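Local coordinates for pvivax hypothetical protein (Plasmodium vivax, PDB 2B30) that is probably a metal-dependent phosphatase of the haloacid dehalogenase superfamily, built from a core domain and a cap domain, whose substrate is not known, at residues A[114-119]-A[218-223]; A[136-141]-A[177-182]; A[130-135]-A[184-189]; A[71-76]-A[140-145]. All coordinates share one frame; numbering follows the deposited sequence.

Contact 1: residues A[114-119]-A[218-223]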
# COMPACT_ATOMS: atom_id res chain seq x y z
N THR A 114 -15.65 -7.16 -3.74
CA THR A 114 -16.80 -6.28 -3.64
C THR A 114 -16.90 -5.65 -2.25
O THR A 114 -16.44 -6.23 -1.26
CB THR A 114 -18.11 -7.02 -3.88
OG1 THR A 114 -18.22 -8.09 -2.93
CG2 THR A 114 -18.15 -7.57 -5.30
N ILE A 115 -17.53 -4.48 -2.20
CA ILE A 115 -17.70 -3.77 -0.94
C ILE A 115 -18.41 -4.69 0.05
O ILE A 115 -19.26 -5.47 -0.33
CB ILE A 115 -18.48 -2.46 -1.14
CG1 ILE A 115 -17.68 -1.49 -2.03
CG2 ILE A 115 -18.75 -1.79 0.20
CD1 ILE A 115 -18.53 -0.50 -2.77
N GLU A 116 -18.03 -4.60 1.31
CA GLU A 116 -18.67 -5.36 2.37
C GLU A 116 -20.14 -4.97 2.44
O GLU A 116 -20.48 -3.78 2.33
CB GLU A 116 -17.99 -5.09 3.72
CG GLU A 116 -16.57 -5.64 3.86
CD GLU A 116 -15.46 -4.69 3.40
OE1 GLU A 116 -15.75 -3.66 2.72
OE2 GLU A 116 -14.29 -4.97 3.72
N THR A 117 -21.02 -5.95 2.62
CA THR A 117 -22.46 -5.72 2.52
C THR A 117 -23.04 -4.80 3.62
O THR A 117 -24.02 -4.10 3.40
CB THR A 117 -23.25 -7.04 2.52
OG1 THR A 117 -23.23 -7.59 3.84
CG2 THR A 117 -22.65 -8.06 1.55
N ASP A 118 -22.44 -4.81 4.81
CA ASP A 118 -22.87 -3.89 5.87
C ASP A 118 -22.46 -2.46 5.52
O ASP A 118 -23.25 -1.53 5.67
CB ASP A 118 -22.35 -4.33 7.26
CG ASP A 118 -20.82 -4.39 7.34
OD1 ASP A 118 -20.21 -5.31 6.75
OD2 ASP A 118 -20.22 -3.54 8.03
N VAL A 119 -21.25 -2.28 5.01
CA VAL A 119 -20.78 -0.96 4.57
C VAL A 119 -21.55 -0.49 3.34
O VAL A 119 -21.87 0.68 3.22
CB VAL A 119 -19.25 -0.94 4.25
CG1 VAL A 119 -18.80 0.47 3.85
CG2 VAL A 119 -18.44 -1.42 5.45
N VAL A 218 -15.60 5.10 -5.72
CA VAL A 218 -15.71 4.42 -4.42
C VAL A 218 -15.48 2.91 -4.55
O VAL A 218 -16.25 2.23 -5.21
CB VAL A 218 -17.11 4.64 -3.83
CG1 VAL A 218 -17.24 3.96 -2.47
CG2 VAL A 218 -17.38 6.12 -3.71
N THR A 219 -14.43 2.40 -3.91
CA THR A 219 -14.12 0.96 -3.91
C THR A 219 -13.92 0.44 -2.50
O THR A 219 -13.90 1.22 -1.54
CB THR A 219 -12.86 0.64 -4.74
OG1 THR A 219 -11.83 1.59 -4.43
CG2 THR A 219 -13.17 0.71 -6.23
N LYS A 220 -13.80 -0.88 -2.37
CA LYS A 220 -13.55 -1.53 -1.08
C LYS A 220 -12.28 -0.99 -0.40
O LYS A 220 -11.32 -0.62 -1.08
CB LYS A 220 -13.43 -3.05 -1.28
CG LYS A 220 -13.41 -3.90 0.00
CD LYS A 220 -13.18 -5.37 -0.33
CE LYS A 220 -13.59 -6.29 0.80
NZ LYS A 220 -13.60 -7.71 0.34
N LEU A 221 -12.28 -0.95 0.93
CA LEU A 221 -11.15 -0.45 1.70
C LEU A 221 -9.96 -1.38 1.59
O LEU A 221 -10.12 -2.59 1.51
CB LEU A 221 -11.53 -0.32 3.18
CG LEU A 221 -10.48 0.30 4.12
CD1 LEU A 221 -10.32 1.78 3.85
CD2 LEU A 221 -10.85 0.07 5.58
N GLY A 222 -8.76 -0.81 1.60
CA GLY A 222 -7.53 -1.61 1.59
C GLY A 222 -7.06 -2.07 0.22
O GLY A 222 -6.08 -2.83 0.12
N HIS A 223 -7.74 -1.61 -0.84
CA HIS A 223 -7.37 -1.97 -2.21
C HIS A 223 -7.03 -0.75 -3.05
O HIS A 223 -7.66 0.29 -2.96
CB HIS A 223 -8.52 -2.73 -2.90
CG HIS A 223 -8.80 -4.07 -2.29
ND1 HIS A 223 -8.02 -5.17 -2.53
CD2 HIS A 223 -9.75 -4.46 -1.41
CE1 HIS A 223 -8.48 -6.20 -1.84
NE2 HIS A 223 -9.53 -5.79 -1.15
O HOH W 1 -14.73 -9.40 -2.06
O HOH W 2 -14.81 -1.19 1.96

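Contact 2: residues A[136-141]-A[177-182]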
# COMPACT_ATOMS: atom_id res chain seq x y z
N THR A 136 -25.13 8.42 -9.79
CA THR A 136 -24.15 7.43 -9.36
C THR A 136 -24.15 6.21 -10.29
O THR A 136 -25.18 5.61 -10.52
CB THR A 136 -24.46 6.96 -7.92
OG1 THR A 136 -24.30 8.06 -7.03
CG2 THR A 136 -23.54 5.81 -7.48
N ILE A 137 -22.98 5.85 -10.82
CA ILE A 137 -22.86 4.69 -11.70
C ILE A 137 -22.43 3.46 -10.90
O ILE A 137 -21.36 3.44 -10.29
CB ILE A 137 -21.86 4.93 -12.85
CG1 ILE A 137 -22.22 6.21 -13.60
CG2 ILE A 137 -21.88 3.74 -13.82
CD1 ILE A 137 -21.15 6.71 -14.52
N PHE A 138 -23.28 2.44 -10.91
CA PHE A 138 -23.09 1.26 -10.06
C PHE A 138 -22.40 0.16 -10.85
O PHE A 138 -22.92 -0.28 -11.87
CB PHE A 138 -24.44 0.76 -9.57
CG PHE A 138 -25.13 1.73 -8.66
CD1 PHE A 138 -25.12 1.54 -7.29
CD2 PHE A 138 -25.81 2.83 -9.18
CE1 PHE A 138 -25.76 2.43 -6.45
CE2 PHE A 138 -26.45 3.72 -8.35
CZ PHE A 138 -26.43 3.52 -6.98
N HIS A 139 -21.23 -0.27 -10.38
CA HIS A 139 -20.40 -1.22 -11.12
C HIS A 139 -20.36 -2.58 -10.44
O HIS A 139 -20.07 -2.66 -9.24
CB HIS A 139 -18.97 -0.69 -11.25
CG HIS A 139 -18.82 0.48 -12.17
ND1 HIS A 139 -18.55 0.34 -13.51
CD2 HIS A 139 -18.87 1.82 -11.93
CE1 HIS A 139 -18.44 1.54 -14.07
NE2 HIS A 139 -18.63 2.45 -13.13
N ARG A 140 -20.63 -3.64 -11.19
CA ARG A 140 -20.39 -5.02 -10.73
C ARG A 140 -19.81 -5.84 -11.87
O ARG A 140 -20.47 -6.02 -12.90
CB ARG A 140 -21.68 -5.68 -10.22
CG ARG A 140 -21.48 -7.09 -9.65
CD ARG A 140 -20.83 -7.07 -8.25
NE ARG A 140 -20.60 -8.42 -7.73
CZ ARG A 140 -19.62 -9.23 -8.14
NH1 ARG A 140 -18.75 -8.83 -9.05
NH2 ARG A 140 -19.50 -10.44 -7.63
N GLY A 141 -18.58 -6.31 -11.68
CA GLY A 141 -17.88 -7.09 -12.69
C GLY A 141 -17.62 -6.30 -13.95
O GLY A 141 -16.95 -5.26 -13.92
N ARG A 177 -27.17 -6.12 -3.22
CA ARG A 177 -26.52 -6.21 -1.91
C ARG A 177 -25.10 -5.66 -1.89
O ARG A 177 -24.58 -5.36 -0.80
CB ARG A 177 -26.52 -7.66 -1.39
CG ARG A 177 -27.85 -8.11 -0.78
N THR A 178 -24.46 -5.56 -3.06
CA THR A 178 -23.07 -5.05 -3.17
C THR A 178 -22.64 -4.62 -4.60
O THR A 178 -23.32 -4.92 -5.58
CB THR A 178 -22.04 -6.07 -2.60
OG1 THR A 178 -20.78 -5.42 -2.38
CG2 THR A 178 -21.83 -7.23 -3.54
N MET A 179 -21.52 -3.90 -4.70
CA MET A 179 -20.91 -3.50 -5.97
C MET A 179 -19.40 -3.52 -5.82
O MET A 179 -18.88 -3.42 -4.71
CB MET A 179 -21.31 -2.07 -6.36
CG MET A 179 -22.76 -1.90 -6.73
SD MET A 179 -23.17 -2.64 -8.31
CE MET A 179 -24.94 -2.75 -8.12
N ASN A 180 -18.68 -3.62 -6.94
CA ASN A 180 -17.23 -3.45 -6.94
C ASN A 180 -16.86 -1.97 -6.83
O ASN A 180 -15.84 -1.62 -6.22
CB ASN A 180 -16.60 -4.02 -8.21
CG ASN A 180 -16.76 -5.52 -8.32
OD1 ASN A 180 -17.66 -6.01 -8.98
ND2 ASN A 180 -15.86 -6.26 -7.68
N LYS A 181 -17.67 -1.12 -7.45
CA LYS A 181 -17.40 0.31 -7.47
C LYS A 181 -18.65 1.17 -7.69
O LYS A 181 -19.51 0.82 -8.50
CB LYS A 181 -16.38 0.63 -8.56
CG LYS A 181 -16.07 2.12 -8.73
CD LYS A 181 -14.89 2.31 -9.65
CE LYS A 181 -15.28 2.19 -11.12
NZ LYS A 181 -15.29 3.52 -11.76
N LEU A 182 -18.72 2.28 -6.96
CA LEU A 182 -19.68 3.35 -7.28
C LEU A 182 -18.88 4.56 -7.75
O LEU A 182 -18.04 5.08 -7.00
CB LEU A 182 -20.54 3.73 -6.07
CG LEU A 182 -21.27 2.65 -5.28
CD1 LEU A 182 -22.27 3.30 -4.36
CD2 LEU A 182 -21.99 1.69 -6.19

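Contact 3: residues A[130-135]-A[184-189]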
# COMPACT_ATOMS: atom_id res chain seq x y z
N LYS A 130 -28.52 11.91 0.96
CA LYS A 130 -27.93 13.05 0.26
C LYS A 130 -28.40 13.19 -1.20
O LYS A 130 -27.79 13.94 -1.96
CB LYS A 130 -26.40 12.92 0.29
CG LYS A 130 -25.80 12.93 1.68
CD LYS A 130 -25.60 14.35 2.21
CE LYS A 130 -24.91 14.36 3.58
NZ LYS A 130 -24.67 15.75 4.06
N ASN A 131 -29.46 12.49 -1.59
CA ASN A 131 -29.92 12.46 -2.98
C ASN A 131 -28.79 12.49 -4.03
O ASN A 131 -28.75 13.33 -4.93
CB ASN A 131 -30.97 13.55 -3.24
CG ASN A 131 -32.40 13.10 -2.90
OD1 ASN A 131 -32.75 12.91 -1.74
ND2 ASN A 131 -33.21 12.92 -3.93
N LEU A 132 -27.87 11.55 -3.89
CA LEU A 132 -26.77 11.36 -4.83
C LEU A 132 -26.92 10.10 -5.69
O LEU A 132 -26.18 9.91 -6.65
CB LEU A 132 -25.44 11.32 -4.07
CG LEU A 132 -24.89 12.71 -3.71
CD1 LEU A 132 -23.80 12.62 -2.65
CD2 LEU A 132 -24.39 13.45 -4.97
N VAL A 133 -27.90 9.25 -5.34
CA VAL A 133 -28.17 8.02 -6.09
C VAL A 133 -28.47 8.24 -7.59
O VAL A 133 -28.06 7.42 -8.42
CB VAL A 133 -29.32 7.23 -5.44
CG1 VAL A 133 -29.72 6.02 -6.29
CG2 VAL A 133 -28.93 6.78 -4.04
N ASN A 134 -29.18 9.32 -7.94
CA ASN A 134 -29.54 9.58 -9.35
C ASN A 134 -28.40 10.20 -10.19
O ASN A 134 -28.64 10.65 -11.31
CB ASN A 134 -30.83 10.42 -9.48
CG ASN A 134 -32.06 9.76 -8.80
OD1 ASN A 134 -32.24 8.53 -8.84
ND2 ASN A 134 -32.91 10.59 -8.19
N GLN A 135 -27.18 10.20 -9.66
CA GLN A 135 -25.99 10.59 -10.44
C GLN A 135 -24.81 9.66 -10.18
O GLN A 135 -23.64 10.04 -10.37
CB GLN A 135 -25.62 12.04 -10.13
CG GLN A 135 -25.55 12.35 -8.66
CD GLN A 135 -25.54 13.83 -8.38
OE1 GLN A 135 -26.58 14.40 -8.03
NE2 GLN A 135 -24.39 14.46 -8.55
N ILE A 184 -19.50 8.19 -8.38
CA ILE A 184 -20.45 9.28 -8.22
C ILE A 184 -20.03 10.44 -9.14
O ILE A 184 -18.99 11.07 -8.92
CB ILE A 184 -20.53 9.75 -6.75
CG1 ILE A 184 -20.82 8.57 -5.81
CG2 ILE A 184 -21.62 10.81 -6.58
CD1 ILE A 184 -20.90 8.95 -4.34
N VAL A 185 -20.83 10.68 -10.17
CA VAL A 185 -20.58 11.79 -11.08
C VAL A 185 -20.98 13.09 -10.39
O VAL A 185 -22.10 13.23 -9.90
CB VAL A 185 -21.35 11.61 -12.41
CG1 VAL A 185 -21.25 12.85 -13.26
CG2 VAL A 185 -20.80 10.40 -13.17
N LEU A 186 -20.05 14.03 -10.34
CA LEU A 186 -20.20 15.23 -9.53
C LEU A 186 -20.09 16.50 -10.36
O LEU A 186 -19.35 16.57 -11.35
CB LEU A 186 -19.17 15.23 -8.39
CG LEU A 186 -19.67 14.97 -6.96
CD1 LEU A 186 -20.87 14.05 -6.88
CD2 LEU A 186 -18.53 14.42 -6.08
N ASP A 187 -20.86 17.49 -9.93
CA ASP A 187 -20.89 18.80 -10.55
C ASP A 187 -19.68 19.56 -10.03
O ASP A 187 -19.53 19.71 -8.81
CB ASP A 187 -22.19 19.50 -10.14
CG ASP A 187 -22.51 20.72 -10.96
OD1 ASP A 187 -21.56 21.42 -11.38
OD2 ASP A 187 -23.71 20.99 -11.17
N PRO A 188 -18.80 20.04 -10.93
CA PRO A 188 -17.54 20.66 -10.49
C PRO A 188 -17.70 21.73 -9.40
O PRO A 188 -16.71 22.13 -8.79
CB PRO A 188 -16.95 21.26 -11.77
CG PRO A 188 -18.06 21.23 -12.77
CD PRO A 188 -18.91 20.07 -12.40
N SER A 189 -18.92 22.21 -9.17
CA SER A 189 -19.23 23.01 -7.99
C SER A 189 -18.96 22.20 -6.74
O SER A 189 -18.05 22.50 -5.97
CB SER A 189 -20.71 23.43 -7.97
OG SER A 189 -21.05 24.20 -9.10

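Contact 4: residues A[71-76]-A[140-145]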
# COMPACT_ATOMS: atom_id res chain seq x y z
N SER A 71 -13.45 -0.83 -15.95
CA SER A 71 -13.64 -2.27 -16.06
C SER A 71 -12.90 -2.73 -17.30
O SER A 71 -12.49 -1.89 -18.10
CB SER A 71 -15.13 -2.59 -16.18
OG SER A 71 -15.65 -2.09 -17.41
N LYS A 72 -12.75 -4.05 -17.47
CA LYS A 72 -12.08 -4.60 -18.67
C LYS A 72 -12.83 -4.20 -19.93
O LYS A 72 -12.26 -3.59 -20.82
CB LYS A 72 -11.93 -6.13 -18.61
CG LYS A 72 -11.24 -6.74 -19.85
CD LYS A 72 -10.77 -8.20 -19.63
CE LYS A 72 -11.92 -9.20 -19.62
NZ LYS A 72 -12.80 -9.08 -20.83
N VAL A 73 -14.12 -4.54 -19.97
CA VAL A 73 -14.97 -4.25 -21.13
C VAL A 73 -15.03 -2.75 -21.41
O VAL A 73 -15.17 -2.33 -22.55
CB VAL A 73 -16.42 -4.81 -20.98
CG1 VAL A 73 -16.42 -6.32 -20.87
CG2 VAL A 73 -17.13 -4.20 -19.77
N GLY A 74 -14.93 -1.94 -20.36
CA GLY A 74 -14.88 -0.49 -20.52
C GLY A 74 -13.66 -0.10 -21.33
O GLY A 74 -13.74 0.75 -22.22
N ILE A 75 -12.54 -0.76 -21.04
CA ILE A 75 -11.28 -0.51 -21.74
C ILE A 75 -11.28 -1.09 -23.15
O ILE A 75 -10.73 -0.47 -24.07
CB ILE A 75 -10.08 -1.01 -20.90
CG1 ILE A 75 -9.40 0.20 -20.28
CG2 ILE A 75 -9.07 -1.80 -21.72
CD1 ILE A 75 -8.31 -0.16 -19.37
N LEU A 76 -11.89 -2.26 -23.32
CA LEU A 76 -12.03 -2.88 -24.64
C LEU A 76 -12.96 -2.10 -25.57
O LEU A 76 -12.76 -2.11 -26.78
CB LEU A 76 -12.54 -4.32 -24.51
CG LEU A 76 -11.71 -5.35 -23.75
CD1 LEU A 76 -12.19 -6.73 -24.13
CD2 LEU A 76 -10.22 -5.23 -24.01
N ARG A 140 -20.63 -3.64 -11.19
CA ARG A 140 -20.39 -5.02 -10.73
C ARG A 140 -19.81 -5.84 -11.87
O ARG A 140 -20.47 -6.02 -12.90
CB ARG A 140 -21.68 -5.68 -10.22
CG ARG A 140 -21.48 -7.09 -9.65
CD ARG A 140 -20.83 -7.07 -8.25
NE ARG A 140 -20.60 -8.42 -7.73
CZ ARG A 140 -19.62 -9.23 -8.14
NH1 ARG A 140 -18.75 -8.83 -9.05
NH2 ARG A 140 -19.50 -10.44 -7.63
N GLY A 141 -18.58 -6.31 -11.68
CA GLY A 141 -17.88 -7.09 -12.69
C GLY A 141 -17.62 -6.30 -13.95
O GLY A 141 -16.95 -5.26 -13.92
N GLU A 142 -18.16 -6.79 -15.06
CA GLU A 142 -18.03 -6.13 -16.37
C GLU A 142 -19.29 -5.33 -16.74
O GLU A 142 -19.43 -4.90 -17.88
CB GLU A 142 -17.75 -7.17 -17.45
CG GLU A 142 -16.50 -8.01 -17.21
CD GLU A 142 -15.21 -7.18 -17.14
OE1 GLU A 142 -15.20 -5.99 -17.55
OE2 GLU A 142 -14.19 -7.73 -16.67
N SER A 143 -20.20 -5.15 -15.79
CA SER A 143 -21.43 -4.39 -16.01
C SER A 143 -21.47 -3.14 -15.14
O SER A 143 -20.87 -3.11 -14.05
CB SER A 143 -22.66 -5.23 -15.68
OG SER A 143 -22.67 -6.43 -16.41
N ASN A 144 -22.19 -2.13 -15.62
CA ASN A 144 -22.51 -0.97 -14.81
C ASN A 144 -23.95 -0.50 -15.03
O ASN A 144 -24.54 -0.73 -16.09
CB ASN A 144 -21.49 0.15 -15.03
CG ASN A 144 -21.55 0.75 -16.42
OD1 ASN A 144 -22.50 1.43 -16.77
ND2 ASN A 144 -20.50 0.52 -17.20
N TYR A 145 -24.53 0.12 -14.01
CA TYR A 145 -25.95 0.41 -14.01
C TYR A 145 -26.23 1.82 -13.51
O TYR A 145 -25.52 2.31 -12.65
CB TYR A 145 -26.69 -0.59 -13.13
CG TYR A 145 -26.22 -2.02 -13.30
CD1 TYR A 145 -26.84 -2.87 -14.21
CD2 TYR A 145 -25.15 -2.52 -12.55
CE1 TYR A 145 -26.41 -4.17 -14.37
CE2 TYR A 145 -24.72 -3.82 -12.72
CZ TYR A 145 -25.36 -4.64 -13.63
OH TYR A 145 -24.95 -5.94 -13.82

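Contact 1: residues A[114-119]-A[218-223]
The two linkers between core and cap of a putative HAD hydrolase of subfamily IIB run side by side here, touching at Ile-115 and Lys-220; one carries the chain from the core domain into the cap and the other brings it back. Residues 114-119 lead from core strand 109-112 into cap helix 117-129, with Glu-116 at the N-cap position. Residues 218-223 leave cap strand 216-220 through a type II turn from Lys-220 to His-223. The backbones come to 4.7 Å between the CA atoms of Ile-115 and Lys-220, and the contact between them is made by packing and water.

The side chain of Lys-220 does most of the joining. With CG anti to the backbone N (chi1 -170°) and the chain extended beyond it, it passes across the first linker, CD lying 3.5 Å from Thr-114 O. Glu-116, bent at chi2, crosses this lysine at about a right angle and brings OE2 to 3.3 Å from Lys-220 CE. The charged ends stay apart, with Glu-116 OE2 and Lys-220 NZ separated by 4.4 Å; the ammonium is instead in a salt bridge with Glu-113. Buried Ile-115 rests its CG1 3.9 Å from Lys-220 N, while its backbone pairs with Met-179 of the cap. Leu-221 packs on Phe-259 of the second subunit, so the linkers also lie near the dimer interface. Two waters bridge the linkers: one accepts from Thr-114 N and, weakly, from Lys-220 NZ; the other donates to Glu-116 OE1 and accepts from Leu-221 N, each at 2.7 Å.

Contact 2: residues A[136-141]-A[177-182]
Arg-140 reaches over to Asn-180 at the end of an antiparallel pairing in the cap sheet, at a classic beta bulge where Asn-180 and Lys-181 both face His-139. His-139 N donates to Lys-181 O at 2.8 Å, and His-139 O takes Asn-180 N together with a weaker bond from Lys-181 N.

The arginine starts with CB against Met-179 SD, 3.9 Å away. CG is anti to the backbone N (chi1 -176°), and the chain then bends at chi2. This brings Arg-140 CD within 3.4 Å of Asn-180 OD1. At the tip Arg-140 NH1 gives Asn-180 OD1 a weak bond of 3.0 Å, the guanidinium and amide planes standing 76° apart; NH1 also forms a salt bridge with Asp-112 of the core. Asn-180 OD1 is also held by Gly-141 N at 2.9 Å, while ND2 bonds to Asp-112 and Glu-113.

On the His-139 face, Lys-181 lies alongside the imidazole and puts CE over the ring, 4.0 Å from its centroid, before NZ reaches Glu-217 in a salt bridge. Leu-182 packs on Phe-138 on the other face. That face is covered by helix 117-129 through Tyr-120, Leu-123 and Leu-127, with strands 143-147 and 216-220 flanking the pair.

Contact 3: residues A[130-135]-A[184-189]
Ile-184 opens the second segment by touching Leu-132: its CG2 lies 4.2 Å from Leu-132 CD2, the two side chains crossing at about a right angle. Its backbone meanwhile pairs with Ala-216, which keeps it in the sheet.

Val-185 comes next and is held at both backbone atoms by one residue. Its N donates to Gln-135 O at 2.9 Å. Its O accepts from Gln-135 NE2, also at 2.9 Å, in a fairly straight bond (163° at the hydrogen) that lies close to the plane of the glutamine amide. The Gln-135 side chain reaches this carbonyl because CG sits between the backbone N and the carbonyl carbon (chi1 49°) and the rest of the chain runs out extended. Gln-135 thus extends the strand-like pairing by one residue, its amide standing in for a backbone donor.

Leu-186 follows, its CD1 lying 4.0 Å from Leu-132 CD2 and 3.9 Å from Gln-135 NE2, while its N bonds to His-215. Leu-132 is therefore flanked by Ile-184 and Leu-186, and Val-194 of helix 191-201 also packs on it. A Schellman motif with Asn-131 as its C-prime residue ends helix 117-129, and the loop after it leads into strand 136-140, a helix-to-strand connection of the alpha/beta cap domain.

Contact 4: residues A[71-76]-A[140-145]
Across the cleft between cap and core, Glu-142 faces Val-73, the glutamate standing on the type II' turn from Arg-140 to Ser-143 and the valine in the first turn of helix 72-79. Their side chains cross at an oblique angle. The glutamate bends at chi2 (-61°), which folds its carboxylate toward the start of the helix, and Glu-142 OE1 takes the N-H of Val-73 at 3.0 Å from Val-73 N. This bond is nearly straight at the hydrogen, 176°, but the donor comes from above the carboxylate plane, 42° out of it.

The valine flanks the glutamate along its stem: CG1 lies 3.8 Å from Glu-142 CB, and CG2 is close to OE1. The carboxylate also rests against Lys-72, whose CB is 3.4 Å from Glu-142 OE2. The lysine slants across the glutamate too, and its bends at chi3 and chi4 leave NZ 4.6 Å from OE2, beyond a salt bridge. The hydroxyl of Tyr-103, on core strand 101-103, bonds to this oxygen instead.

Ser-71 is turned toward the cap with CB 3.9 Å from Gly-141 O, while its OG accepts from Gly-74 N as the N-cap of the helix. At the N-terminal end of helix 72-79 the Glu-142 carboxylate would probably be favoured by the helix dipole. Here a cap hairpin touches the helix that follows strand 63-67 and Thr-68, which is probably the motif II threonine of the HAD fold, with the Ser-71 side chain about 10 Å from that of the calcium ligand Asp-35.

How the contacts relate
Following the chain from the N terminus, 71-76 comes first, in the core domain, and waits for contact 4 until the cap hairpin at 140-145. In between, 114-119 carries the chain into the cap, opening the loop that contact 1 closes at 218-223 on the way back. Inside it contact 3 closes at 184-189, and inside that contact 2 closes at 177-182, so the cap's contacts nest in three layers. Contact 4 crosses contacts 1 and 3, and it shares Arg-140 and Gly-141 with contact 2. Contacts 2 and 3 build the cap itself, whereas contacts 1 and 4 lie at the linkers and at the cleft where cap meets core.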